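Local coordinates for protein transcriptional activator of comK gene (Bacillus halodurans, PDB 2HQB) that probably activates transcription of comK and may bind a small ligand between two lobes, like related substrate-binding lipoproteins, at residues Pro136-Val141 against Gly162-Ala167; Glu172-Leu177 against Asp183-Ala188; Gly191-Val196 against Gly212-Leu217. One frame throughout, in Å; residues are numbered along the deposited sequence.

Contact 1 (Pro136-Val141 against Gly162-Ala167)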
loop_
_atom_site.group_PDB
_atom_site.type_symbol
_atom_site.label_atom_id
_atom_site.label_comp_id
_atom_site.label_asym_id
_atom_site.label_seq_id
_atom_site.Cartn_x
_atom_site.Cartn_y
_atom_site.Cartn_z
ATOM N N PRO A 136 4.023 10.758 10.375
ATOM C CA PRO A 136 5.230 11.335 9.781
ATOM C C PRO A 136 6.185 10.308 9.170
ATOM O O PRO A 136 6.874 10.593 8.179
ATOM C CB PRO A 136 5.853 12.061 10.945
ATOM C CG PRO A 136 4.697 12.360 11.832
ATOM C CD PRO A 136 3.955 11.081 11.807
ATOM N N TRP A 137 6.214 9.115 9.750
ATOM C CA TRP A 137 7.086 8.088 9.235
ATOM C C TRP A 137 6.633 7.480 7.899
ATOM O O TRP A 137 7.261 6.566 7.379
ATOM C CB TRP A 137 7.264 6.998 10.274
ATOM C CG TRP A 137 6.001 6.359 10.745
ATOM C CD1 TRP A 137 5.354 6.579 11.932
ATOM C CD2 TRP A 137 5.253 5.360 10.062
ATOM N NE1 TRP A 137 4.255 5.769 12.025
ATOM C CE2 TRP A 137 4.168 5.012 10.889
ATOM C CE3 TRP A 137 5.394 4.724 8.825
ATOM C CZ2 TRP A 137 3.231 4.061 10.522
ATOM C CZ3 TRP A 137 4.471 3.787 8.463
ATOM C CH2 TRP A 137 3.398 3.459 9.307
ATOM N N GLN A 138 5.544 7.986 7.331
ATOM C CA GLN A 138 5.080 7.458 6.055
ATOM C C GLN A 138 5.950 8.005 4.914
ATOM O O GLN A 138 5.936 9.206 4.624
ATOM C CB GLN A 138 3.595 7.819 5.833
ATOM C CG GLN A 138 2.624 7.056 6.732
ATOM C CD GLN A 138 1.160 7.427 6.538
ATOM O OE1 GLN A 138 0.637 7.462 5.416
ATOM N NE2 GLN A 138 0.483 7.687 7.644
ATOM N N PRO A 139 6.740 7.133 4.267
ATOM C CA PRO A 139 7.614 7.518 3.161
ATOM C C PRO A 139 6.889 8.356 2.131
ATOM O O PRO A 139 7.387 9.409 1.749
ATOM C CB PRO A 139 8.060 6.175 2.615
ATOM C CG PRO A 139 8.251 5.424 3.847
ATOM C CD PRO A 139 6.959 5.715 4.591
ATOM N N GLU A 140 5.720 7.886 1.688
ATOM C CA GLU A 140 4.895 8.601 0.712
ATOM C C GLU A 140 4.820 10.114 1.000
ATOM O O GLU A 140 4.756 10.928 0.067
ATOM C CB GLU A 140 3.460 8.063 0.720
ATOM C CG GLU A 140 3.295 6.572 1.049
ATOM C CD GLU A 140 3.034 6.270 2.532
ATOM O OE1 GLU A 140 2.232 6.995 3.163
ATOM O OE2 GLU A 140 3.616 5.287 3.059
ATOM N N VAL A 141 4.808 10.494 2.281
ATOM C CA VAL A 141 4.716 11.907 2.598
ATOM C C VAL A 141 5.921 12.685 2.035
ATOM O O VAL A 141 5.736 13.739 1.435
ATOM C CB VAL A 141 4.573 12.157 4.129
ATOM C CG1 VAL A 141 4.344 13.648 4.417
ATOM C CG2 VAL A 141 3.414 11.373 4.664
ATOM N N GLY A 162 -4.448 11.705 13.519
ATOM C CA GLY A 162 -3.837 10.892 14.550
ATOM C C GLY A 162 -3.658 9.447 14.104
ATOM O O GLY A 162 -2.687 8.801 14.469
ATOM N N GLU A 163 -4.639 8.929 13.351
ATOM C CA GLU A 163 -4.613 7.545 12.854
ATOM C C GLU A 163 -5.182 7.274 11.446
ATOM O O GLU A 163 -5.383 8.192 10.657
ATOM C CB GLU A 163 -5.298 6.609 13.846
ATOM C CG GLU A 163 -5.259 5.159 13.337
ATOM C CD GLU A 163 -5.361 4.132 14.423
ATOM O OE1 GLU A 163 -6.263 4.309 15.286
ATOM O OE2 GLU A 163 -4.548 3.162 14.398
ATOM N N TRP A 164 -5.432 6.007 11.132
ATOM C CA TRP A 164 -5.932 5.636 9.818
ATOM C C TRP A 164 -7.442 5.577 9.620
ATOM O O TRP A 164 -7.913 5.510 8.488
ATOM C CB TRP A 164 -5.399 4.278 9.401
ATOM C CG TRP A 164 -3.990 4.012 9.700
ATOM C CD1 TRP A 164 -3.492 3.419 10.812
ATOM C CD2 TRP A 164 -2.880 4.234 8.827
ATOM N NE1 TRP A 164 -2.134 3.238 10.684
ATOM C CE2 TRP A 164 -1.736 3.738 9.476
ATOM C CE3 TRP A 164 -2.742 4.810 7.562
ATOM C CZ2 TRP A 164 -0.477 3.802 8.905
ATOM C CZ3 TRP A 164 -1.501 4.871 7.003
ATOM C CH2 TRP A 164 -0.377 4.374 7.670
ATOM N N THR A 165 -8.207 5.606 10.695
ATOM C CA THR A 165 -9.639 5.493 10.549
ATOM C C THR A 165 -10.451 6.707 10.943
ATOM O O THR A 165 -11.689 6.660 10.879
ATOM C CB THR A 165 -10.133 4.338 11.378
ATOM O OG1 THR A 165 -9.645 4.497 12.722
ATOM C CG2 THR A 165 -9.615 3.046 10.829
ATOM N N ASP A 166 -9.786 7.790 11.337
ATOM C CA ASP A 166 -10.503 8.996 11.754
ATOM C C ASP A 166 -10.990 9.907 10.595
ATOM O O ASP A 166 -10.444 10.992 10.375
ATOM C CB ASP A 166 -9.613 9.800 12.692
ATOM C CG ASP A 166 -10.404 10.721 13.589
ATOM O OD1 ASP A 166 -11.510 11.140 13.154
ATOM O OD2 ASP A 166 -9.918 11.020 14.715
ATOM N N ALA A 167 -12.029 9.488 9.884
ATOM C CA ALA A 167 -12.537 10.251 8.762
ATOM C C ALA A 167 -12.927 11.657 9.170
ATOM O O ALA A 167 -12.873 12.609 8.379
ATOM C CB ALA A 167 -13.745 9.537 8.138
#
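The indole of Trp164 has Trp137 at its edge: CH2 of Trp137 lies in the Trp164 plane, 3.9 Å from Trp164 CZ2. The two tryptophan side chains cross at about a right angle, and only the outer rims of their six-membered rings meet. One face of the Trp137 ring carries CG of its neighbour Gln138, which sits above it toward the rim. The same glutamine, reaching over from 136-141, brings its amide obliquely against the outer end of the Trp164 ring, with Gln138 CD 3.6 Å from Trp164 CH2 and 3.7 Å from Trp164 CZ3. Its amide plane is turned 30° from the indole plane. Gln138 gets that far because its chain runs extended beyond CG (chi2 179°). Trp137 instead turns CG between its own backbone N and carbonyl carbon (chi1 57°), which swings the indole alongside the glutamine. Phe135 completes the aromatic cluster, meeting Trp164 edge-to-face and Trp137 with the rings nearly parallel. Both segments follow neighbouring parallel strands, 128-133 and 155-160, just past the C-terminal ends of those strands, the side that, as in other type I periplasmic-binding proteins, probably faces the cleft between the two lobes. The first leads into helix 139-150, and Val141 N bonds to Gln138 O at 2.9 Å as that helix starts. The second leads into helix 167-178, where Asp166 is the N-cap and its OD1 takes the N-H of Lys169. Shortening Gln138 to an alanine would probably leave the outer end of the Trp164 ring without its amide neighbour and uncover part of one Trp137 face, giving both indoles more freedom to shift. Gln138 also rests on Ala133 of strand 128-133 and on Ala188.

Contact 2 (Glu172-Leu177 against Asp183-Ala188)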
loop_
_atom_site.group_PDB
_atom_site.type_symbol
_atom_site.label_atom_id
_atom_site.label_comp_id
_atom_site.label_asym_id
_atom_site.label_seq_id
_atom_site.Cartn_x
_atom_site.Cartn_y
_atom_site.Cartn_z
ATOM N N GLU A 172 -11.646 17.317 8.677
ATOM C CA GLU A 172 -11.349 18.665 9.174
ATOM C C GLU A 172 -10.050 19.162 8.524
ATOM O O GLU A 172 -9.983 20.294 8.046
ATOM C CB GLU A 172 -11.176 18.685 10.681
ATOM C CG GLU A 172 -12.407 18.288 11.440
ATOM C CD GLU A 172 -12.101 18.065 12.903
ATOM O OE1 GLU A 172 -11.576 19.016 13.531
ATOM O OE2 GLU A 172 -12.371 16.946 13.418
ATOM N N LEU A 173 -9.019 18.320 8.511
ATOM C CA LEU A 173 -7.765 18.691 7.884
ATOM C C LEU A 173 -8.017 19.040 6.411
ATOM O O LEU A 173 -7.389 19.954 5.876
ATOM C CB LEU A 173 -6.748 17.554 7.992
ATOM C CG LEU A 173 -6.367 17.115 9.408
ATOM C CD1 LEU A 173 -5.388 15.937 9.335
ATOM C CD2 LEU A 173 -5.763 18.279 10.173
ATOM N N PHE A 174 -8.924 18.324 5.747
ATOM C CA PHE A 174 -9.237 18.652 4.352
ATOM C C PHE A 174 -9.753 20.086 4.291
ATOM O O PHE A 174 -9.256 20.916 3.520
ATOM C CB PHE A 174 -10.331 17.748 3.787
ATOM C CG PHE A 174 -10.824 18.183 2.427
ATOM C CD1 PHE A 174 -9.919 18.396 1.373
ATOM C CD2 PHE A 174 -12.186 18.376 2.193
ATOM C CE1 PHE A 174 -10.363 18.790 0.111
ATOM C CE2 PHE A 174 -12.658 18.772 0.936
ATOM C CZ PHE A 174 -11.747 18.981 -0.115
ATOM N N GLN A 175 -10.772 20.348 5.111
ATOM C CA GLN A 175 -11.396 21.662 5.213
ATOM C C GLN A 175 -10.339 22.744 5.489
ATOM O O GLN A 175 -10.214 23.721 4.730
ATOM C CB GLN A 175 -12.472 21.626 6.306
ATOM C CG GLN A 175 -13.834 21.160 5.784
ATOM C CD GLN A 175 -14.575 20.290 6.801
ATOM O OE1 GLN A 175 -14.382 20.448 8.020
ATOM N NE2 GLN A 175 -15.438 19.371 6.310
ATOM N N GLU A 176 -9.594 22.562 6.579
ATOM C CA GLU A 176 -8.498 23.454 6.942
ATOM C C GLU A 176 -7.640 23.864 5.724
ATOM O O GLU A 176 -7.482 25.053 5.435
ATOM C CB GLU A 176 -7.565 22.751 7.911
ATOM C CG GLU A 176 -7.857 22.924 9.361
ATOM C CD GLU A 176 -6.649 22.530 10.173
ATOM O OE1 GLU A 176 -5.542 23.009 9.821
ATOM O OE2 GLU A 176 -6.802 21.748 11.141
ATOM N N LEU A 177 -7.053 22.871 5.053
ATOM C CA LEU A 177 -6.212 23.120 3.894
ATOM C C LEU A 177 -7.055 23.693 2.773
ATOM O O LEU A 177 -6.532 24.250 1.782
ATOM C CB LEU A 177 -5.572 21.828 3.412
ATOM C CG LEU A 177 -4.587 21.146 4.331
ATOM C CD1 LEU A 177 -4.241 19.804 3.727
ATOM C CD2 LEU A 177 -3.362 22.018 4.505
ATOM N N ASP A 183 -5.574 22.773 -3.759
ATOM C CA ASP A 183 -6.513 22.220 -4.717
ATOM C C ASP A 183 -6.244 20.794 -5.226
ATOM O O ASP A 183 -6.987 20.273 -6.057
ATOM C CB ASP A 183 -6.623 23.192 -5.896
ATOM C CG ASP A 183 -5.277 23.465 -6.565
ATOM O OD1 ASP A 183 -5.263 24.179 -7.597
ATOM O OD2 ASP A 183 -4.238 22.969 -6.061
ATOM N N VAL A 184 -5.169 20.176 -4.764
ATOM C CA VAL A 184 -4.863 18.805 -5.142
ATOM C C VAL A 184 -4.507 18.119 -3.829
ATOM O O VAL A 184 -3.597 18.564 -3.119
ATOM C CB VAL A 184 -3.682 18.733 -6.114
ATOM C CG1 VAL A 184 -3.489 17.309 -6.601
ATOM C CG2 VAL A 184 -3.932 19.661 -7.275
ATOM N N PHE A 185 -5.240 17.055 -3.501
ATOM C CA PHE A 185 -5.013 16.319 -2.258
ATOM C C PHE A 185 -4.557 14.834 -2.361
ATOM O O PHE A 185 -4.907 14.078 -3.289
ATOM C CB PHE A 185 -6.256 16.425 -1.388
ATOM C CG PHE A 185 -6.671 17.843 -1.090
ATOM C CD1 PHE A 185 -7.345 18.605 -2.039
ATOM C CD2 PHE A 185 -6.451 18.397 0.169
ATOM C CE1 PHE A 185 -7.808 19.898 -1.737
ATOM C CE2 PHE A 185 -6.911 19.689 0.484
ATOM C CZ PHE A 185 -7.592 20.436 -0.474
ATOM N N TYR A 186 -3.728 14.451 -1.396
ATOM C CA TYR A 186 -3.189 13.103 -1.294
ATOM C C TYR A 186 -3.601 12.624 0.092
ATOM O O TYR A 186 -2.857 12.814 1.056
ATOM C CB TYR A 186 -1.661 13.143 -1.395
ATOM C CG TYR A 186 -1.028 11.776 -1.448
ATOM C CD1 TYR A 186 -1.659 10.710 -2.111
ATOM C CD2 TYR A 186 0.210 11.536 -0.863
ATOM C CE1 TYR A 186 -1.058 9.426 -2.192
ATOM C CE2 TYR A 186 0.810 10.255 -0.945
ATOM C CZ TYR A 186 0.162 9.219 -1.615
ATOM O OH TYR A 186 0.768 7.994 -1.728
ATOM N N PRO A 187 -4.804 12.032 0.222
ATOM C CA PRO A 187 -5.238 11.564 1.556
ATOM C C PRO A 187 -4.716 10.146 1.782
ATOM O O PRO A 187 -5.397 9.151 1.532
ATOM C CB PRO A 187 -6.760 11.703 1.489
ATOM C CG PRO A 187 -7.071 11.455 0.008
ATOM C CD PRO A 187 -5.875 11.920 -0.795
ATOM N N ALA A 188 -3.475 10.095 2.258
ATOM C CA ALA A 188 -2.745 8.865 2.450
ATOM C C ALA A 188 -3.021 8.067 3.706
ATOM O O ALA A 188 -2.130 7.874 4.559
ATOM C CB ALA A 188 -1.255 9.155 2.324
#
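Two first torsions bring the rings together: on the helix Phe174 holds CG anti to its own backbone N (chi1 171°), and on the strand Phe185 puts CG beside its N (chi1 -56°) and sends its ring out toward the helix. The result is a T-shaped pair, with centroids 4.6 Å apart and planes at 69°. Phe174 supplies the edge. Its CE1 stands over one face of the Phe185 ring, displaced toward the rim, and lies 3.3 Å from Phe185 CZ; the neighbouring Phe174 CD1 comes down over the same ring, 3.4 Å from Phe185 CE2. One helical turn on, Leu177 closes in from a different direction. Its CB lies near the plane of the Phe185 ring, at the ring's edge, 3.9 Å from Phe185 CE2, so that Phe185 is met by one helix both over a face and along its rim. All three side chains are buried, and the contact is wholly apolar. Ile200 of helix 193-203 touches both phenylalanines, and Ile132 of strand 128-133 supports Phe174 and Leu177 from the sheet. Just before the strand, the carboxylate of Asp183 accepts the backbone N-H groups of Glu125 and Thr126 and is hydrogen-bonded to Ser124 OG. Strand 184-186 runs in the middle of the sheet, parallel to 128-133 and 206-211, and helix 167-178, which precedes it in the chain, packs on it, the helix-on-strand layering of a beta-alpha-beta unit in the Rossmann-like lobe of a periplasmic-binding protein.

Contact 3 (Gly191-Val196 against Gly212-Leu217); sequences GYHVPV and GDQADL
His193, at the start of helix 193-203, points its imidazole at Gln214, and the closest approach is His193 NE2 to Gln214 CG at 3.3 Å. This is a van der Waals meeting with the methylene part of the glutamine; the ring and the amide are turned 52° from each other. Other polar atoms of both residues are engaged elsewhere. His193 ND1 is hydrogen-bonded to Pro187 O, which helps fix the ring's rotation, and Gln214 NE2 is bonded to Tyr210 O. Gln214 reaches back to the strand just before its loop because its chain bends sharply at chi2 (-18°), folding the amide back while CG stays against the histidine. Next along, Val194 extends the contact with a single methyl: Val194 CG2 meets Leu217 CD2 at 3.9 Å, the two side chains crossing at about a right angle. Leu217 is exposed and poorly ordered, so this outer part of the contact is the less certain one. The arrangement joins the N-terminal end of a helix to the loop that leaves the next parallel strand, 206-211, at the C-terminal ends of the strands of this Rossmann-like lobe, the side that in periplasmic-binding proteins generally faces the interlobe cleft. Further into the helix, Val196 turns to Pro187 and to Ala170 of helix 167-178, with its backbone N bonded to Tyr192 O at 3.2 Å.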
loop_
_atom_site.group_PDB
_atom_site.type_symbol
_atom_site.label_atom_id
_atom_site.label_comp_id
_atom_site.label_asym_id
_atom_site.label_seq_id
_atom_site.Cartn_x
_atom_site.Cartn_y
_atom_site.Cartn_z
ATOM N N GLY A 191 -7.866 3.811 5.794
ATOM C CA GLY A 191 -9.112 3.994 6.501
ATOM C C GLY A 191 -10.027 5.126 6.047
ATOM O O GLY A 191 -11.195 4.864 5.754
ATOM N N TYR A 192 -9.519 6.367 5.963
ATOM C CA TYR A 192 -10.371 7.511 5.605
ATOM C C TYR A 192 -10.277 7.987 4.202
ATOM O O TYR A 192 -10.944 8.935 3.837
ATOM C CB TYR A 192 -10.076 8.697 6.517
ATOM C CG TYR A 192 -8.634 9.106 6.478
ATOM C CD1 TYR A 192 -8.067 9.674 5.315
ATOM C CD2 TYR A 192 -7.803 8.867 7.578
ATOM C CE1 TYR A 192 -6.696 9.978 5.265
ATOM C CE2 TYR A 192 -6.430 9.165 7.542
ATOM C CZ TYR A 192 -5.887 9.716 6.384
ATOM O OH TYR A 192 -4.538 9.971 6.347
ATOM N N HIS A 193 -9.448 7.335 3.412
ATOM C CA HIS A 193 -9.238 7.729 2.044
ATOM C C HIS A 193 -10.497 8.101 1.249
ATOM O O HIS A 193 -10.597 9.239 0.758
ATOM C CB HIS A 193 -8.440 6.652 1.330
ATOM C CG HIS A 193 -8.057 7.019 -0.062
ATOM N ND1 HIS A 193 -7.004 7.863 -0.343
ATOM C CD2 HIS A 193 -8.606 6.685 -1.251
ATOM C CE1 HIS A 193 -6.921 8.034 -1.649
ATOM N NE2 HIS A 193 -7.880 7.330 -2.226
ATOM N N VAL A 194 -11.454 7.182 1.110
ATOM C CA VAL A 194 -12.670 7.517 0.361
ATOM C C VAL A 194 -13.446 8.694 0.976
ATOM O O VAL A 194 -13.730 9.680 0.285
ATOM C CB VAL A 194 -13.577 6.356 0.242
ATOM C CG1 VAL A 194 -14.806 6.781 -0.480
ATOM C CG2 VAL A 194 -12.887 5.252 -0.542
ATOM N N PRO A 195 -13.813 8.611 2.270
ATOM C CA PRO A 195 -14.529 9.727 2.897
ATOM C C PRO A 195 -13.965 11.080 2.413
ATOM O O PRO A 195 -14.711 11.978 2.027
ATOM C CB PRO A 195 -14.247 9.514 4.377
ATOM C CG PRO A 195 -14.277 8.035 4.508
ATOM C CD PRO A 195 -13.569 7.538 3.248
ATOM N N VAL A 196 -12.638 11.197 2.416
ATOM C CA VAL A 196 -11.974 12.421 1.992
ATOM C C VAL A 196 -11.970 12.593 0.475
ATOM O O VAL A 196 -12.084 13.719 0.001
ATOM C CB VAL A 196 -10.505 12.497 2.519
ATOM C CG1 VAL A 196 -9.753 13.609 1.817
ATOM C CG2 VAL A 196 -10.483 12.743 4.026
ATOM N N GLY A 212 -4.892 1.891 -3.899
ATOM C CA GLY A 212 -5.769 1.243 -4.860
ATOM C C GLY A 212 -5.923 2.082 -6.124
ATOM O O GLY A 212 -5.735 3.286 -6.101
ATOM N N ASP A 213 -6.298 1.468 -7.239
ATOM C CA ASP A 213 -6.455 2.232 -8.469
ATOM C C ASP A 213 -7.416 3.393 -8.358
ATOM O O ASP A 213 -7.361 4.311 -9.186
ATOM C CB ASP A 213 -6.888 1.367 -9.613
ATOM C CG ASP A 213 -6.846 2.105 -10.907
ATOM O OD1 ASP A 213 -5.742 2.549 -11.280
ATOM O OD2 ASP A 213 -7.916 2.247 -11.546
ATOM N N GLN A 214 -8.305 3.346 -7.369
ATOM C CA GLN A 214 -9.220 4.457 -7.088
ATOM C C GLN A 214 -9.877 5.209 -8.204
ATOM O O GLN A 214 -10.629 6.110 -7.908
ATOM C CB GLN A 214 -8.536 5.567 -6.304
ATOM C CG GLN A 214 -8.096 5.314 -4.874
ATOM C CD GLN A 214 -8.740 4.126 -4.214
ATOM O OE1 GLN A 214 -9.940 3.890 -4.340
ATOM N NE2 GLN A 214 -7.938 3.375 -3.476
ATOM N N ALA A 215 -9.591 4.919 -9.467
ATOM C CA ALA A 215 -10.217 5.689 -10.539
ATOM C C ALA A 215 -11.721 5.504 -10.603
ATOM O O ALA A 215 -12.467 6.470 -10.576
ATOM C CB ALA A 215 -9.595 5.340 -11.855
ATOM N N ASP A 216 -12.181 4.262 -10.670
ATOM C CA ASP A 216 -13.610 4.011 -10.741
ATOM C C ASP A 216 -14.391 4.362 -9.468
ATOM O O ASP A 216 -15.609 4.524 -9.497
ATOM C CB ASP A 216 -13.816 2.569 -11.175
ATOM C CG ASP A 216 -13.257 2.318 -12.581
ATOM O OD1 ASP A 216 -13.838 2.847 -13.562
ATOM O OD2 ASP A 216 -12.226 1.614 -12.712
ATOM N N LEU A 217 -13.677 4.505 -8.358
ATOM C CA LEU A 217 -14.286 4.878 -7.077
ATOM C C LEU A 217 -13.831 6.325 -6.818
ATOM O O LEU A 217 -13.049 6.637 -5.899
ATOM C CB LEU A 217 -13.804 3.948 -5.967
ATOM C CG LEU A 217 -14.687 3.899 -4.721
ATOM C CD1 LEU A 217 -16.051 3.240 -5.061
ATOM C CD2 LEU A 217 -13.940 3.116 -3.622
#

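In the fold
Following the chain, the three contacts come in series; none nests in or crosses another. Contact 1 closes the helix 139-150 and strand 155-160 excursion, joining the loops after strands 128-133 and 155-160. Contact 2 closes a short turn, bringing strand 184-186 back against helix 167-178. Contact 3 spans helix 193-203 and strand 206-211. All lie in the lobe built on the mixed sheet, with centres 12 to 15 Å apart, and they touch in pairs: Trp164 CZ3 approaches Ala188 O, Ala167 packs on Tyr192 and Pro195, and Pro187 meets Tyr192. Contacts 1 and 3 gather at the strands' C-terminal ends, while contact 2 lies farther from the chain's centre.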